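Local coordinates for protein RavA (Legionella pneumophila str. Paris, PDB 6WO6) that is a Legionella pneumophila effector, probably acting in host cell invasion, of unknown molecular activity, at residues M235-F240 against S245-K250. The protein carries 2 engineered substitutions. Sequence-based numbering, arbitrary orientation.
Sequences MKIKGF and SELAIK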
loop_
_atom_site.group_PDB
_atom_site.type_symbol
_atom_site.label_atom_id
_atom_site.label_comp_id
_atom_site.label_asym_id
_atom_site.label_seq_id
_atom_site.Cartn_x
_atom_site.Cartn_y
_atom_site.Cartn_z
ATOM N N MET A 235 3.391 -18.505 8.199
ATOM C CA MET A 235 3.924 -17.576 9.191
ATOM C C MET A 235 3.973 -16.160 8.641
ATOM O O MET A 235 3.657 -15.203 9.353
ATOM C CB MET A 235 5.314 -18.019 9.650
ATOM C CG MET A 235 5.338 -19.344 10.388
ATOM S SD MET A 235 4.251 -19.377 11.829
ATOM C CE MET A 235 5.359 -18.788 13.104
ATOM N N LYS A 236 4.341 -16.003 7.367
ATOM C CA LYS A 236 4.378 -14.664 6.784
ATOM C C LYS A 236 2.980 -14.061 6.678
ATOM O O LYS A 236 2.782 -12.875 6.989
ATOM C CB LYS A 236 5.065 -14.711 5.420
ATOM C CG LYS A 236 6.579 -14.809 5.540
ATOM C CD LYS A 236 7.253 -15.202 4.239
ATOM C CE LYS A 236 8.756 -15.311 4.436
ATOM N NZ LYS A 236 9.445 -15.813 3.219
ATOM N N ILE A 237 1.994 -14.860 6.257
ATOM C CA ILE A 237 0.620 -14.361 6.196
ATOM C C ILE A 237 0.156 -13.922 7.580
ATOM O O ILE A 237 -0.367 -12.815 7.755
ATOM C CB ILE A 237 -0.317 -15.422 5.595
ATOM C CG1 ILE A 237 0.065 -15.702 4.140
ATOM C CG2 ILE A 237 -1.763 -14.962 5.685
ATOM C CD1 ILE A 237 -0.600 -16.929 3.563
ATOM N N LYS A 238 0.357 -14.774 8.590
ATOM C CA LYS A 238 0.027 -14.374 9.956
ATOM C C LYS A 238 0.865 -13.190 10.419
ATOM O O LYS A 238 0.490 -12.514 11.382
ATOM C CB LYS A 238 0.197 -15.557 10.914
ATOM C CG LYS A 238 -1.070 -16.384 11.091
ATOM C CD LYS A 238 -0.856 -17.834 10.690
ATOM C CE LYS A 238 -0.583 -18.724 11.896
ATOM N NZ LYS A 238 -1.789 -18.892 12.758
ATOM N N GLY A 239 1.981 -12.924 9.755
ATOM C CA GLY A 239 2.801 -11.782 10.084
ATOM C C GLY A 239 2.236 -10.462 9.599
ATOM O O GLY A 239 2.251 -9.477 10.343
ATOM N N PHE A 240 1.748 -10.405 8.357
ATOM C CA PHE A 240 1.190 -9.153 7.849
ATOM C C PHE A 240 -0.328 -9.184 7.673
ATOM O O PHE A 240 -0.894 -8.232 7.124
ATOM C CB PHE A 240 1.877 -8.737 6.538
ATOM C CG PHE A 240 1.592 -9.637 5.367
ATOM C CD1 PHE A 240 0.461 -9.452 4.587
ATOM C CD2 PHE A 240 2.477 -10.644 5.022
ATOM C CE1 PHE A 240 0.202 -10.274 3.507
ATOM C CE2 PHE A 240 2.225 -11.468 3.938
ATOM C CZ PHE A 240 1.086 -11.279 3.178
ATOM N N SER A 245 -8.174 -13.188 9.499
ATOM C CA SER A 245 -8.417 -12.714 8.148
ATOM C C SER A 245 -8.810 -13.876 7.245
ATOM O O SER A 245 -8.511 -15.041 7.521
ATOM C CB SER A 245 -7.178 -12.022 7.584
ATOM O OG SER A 245 -6.124 -12.951 7.395
ATOM N N GLU A 246 -9.492 -13.543 6.147
ATOM C CA GLU A 246 -9.904 -14.575 5.201
ATOM C C GLU A 246 -8.702 -15.334 4.655
ATOM O O GLU A 246 -8.726 -16.568 4.572
ATOM C CB GLU A 246 -10.710 -13.955 4.058
ATOM C CG GLU A 246 -12.116 -13.510 4.435
ATOM C CD GLU A 246 -13.044 -14.673 4.725
ATOM O OE1 GLU A 246 -12.928 -15.279 5.814
ATOM O OE2 GLU A 246 -13.890 -14.985 3.860
ATOM N N LEU A 247 -7.633 -14.616 4.300
ATOM C CA LEU A 247 -6.495 -15.251 3.641
ATOM C C LEU A 247 -5.889 -16.353 4.503
ATOM O O LEU A 247 -5.623 -17.455 4.009
ATOM C CB LEU A 247 -5.439 -14.205 3.292
ATOM C CG LEU A 247 -4.218 -14.752 2.551
ATOM C CD1 LEU A 247 -4.608 -15.248 1.171
ATOM C CD2 LEU A 247 -3.120 -13.704 2.456
ATOM N N ALA A 248 -5.670 -16.083 5.792
ATOM C CA ALA A 248 -5.031 -17.073 6.655
ATOM C C ALA A 248 -5.904 -18.315 6.822
ATOM O O ALA A 248 -5.429 -19.450 6.660
ATOM C CB ALA A 248 -4.709 -16.448 8.012
ATOM N N ILE A 249 -7.183 -18.115 7.159
ATOM C CA ILE A 249 -8.108 -19.232 7.324
ATOM C C ILE A 249 -8.129 -20.091 6.066
ATOM O O ILE A 249 -7.981 -21.320 6.124
ATOM C CB ILE A 249 -9.518 -18.716 7.670
ATOM C CG1 ILE A 249 -9.500 -17.876 8.948
ATOM C CG2 ILE A 249 -10.488 -19.872 7.827
ATOM C CD1 ILE A 249 -10.845 -17.256 9.284
ATOM N N LYS A 250 -8.296 -19.450 4.904
ATOM C CA LYS A 250 -8.454 -20.206 3.666
ATOM C C LYS A 250 -7.167 -20.928 3.283
ATOM O O LYS A 250 -7.213 -22.079 2.840
ATOM C CB LYS A 250 -8.915 -19.284 2.538
ATOM C CG LYS A 250 -10.187 -18.514 2.856
ATOM C CD LYS A 250 -11.350 -18.906 1.976
ATOM C CE LYS A 250 -12.576 -18.082 2.332
ATOM N NZ LYS A 250 -13.789 -18.506 1.584
#
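I237, in the last turn of helix 230-240, carries this contact: its side chain points at the start of helix 246-265 and meets L247 and A248. The methyl CG2 does most of the touching. It stands anti to the backbone N (CG1 sits beside that nitrogen, chi1 -64°), and I237 CG2 lies 3.7 Å from L247 CD2 and 4.0 Å from both A248 CB and A248 CA. I237 CG1 also approaches L247 CD2, at 4.1 Å, where the two side chains cross at about a right angle. I237 also packs on F190 and V251. Three residues on, the ring of F240 stacks with that of F207 and packs against helix 197-202. The chain then makes a short non-helical turn, and S245, whose OG bonds to A242 O, occupies the N-cap position of the next helix. The two successive helices run roughly antiparallel, a helical hairpin within an elongated all-helical chain. The CA atoms of I237 and A248 are 6.3 Å apart, a close approach consistent with the small side chain of A248, and the contact is wholly apolar and buried, held by methyl packing rather than by polar bonds.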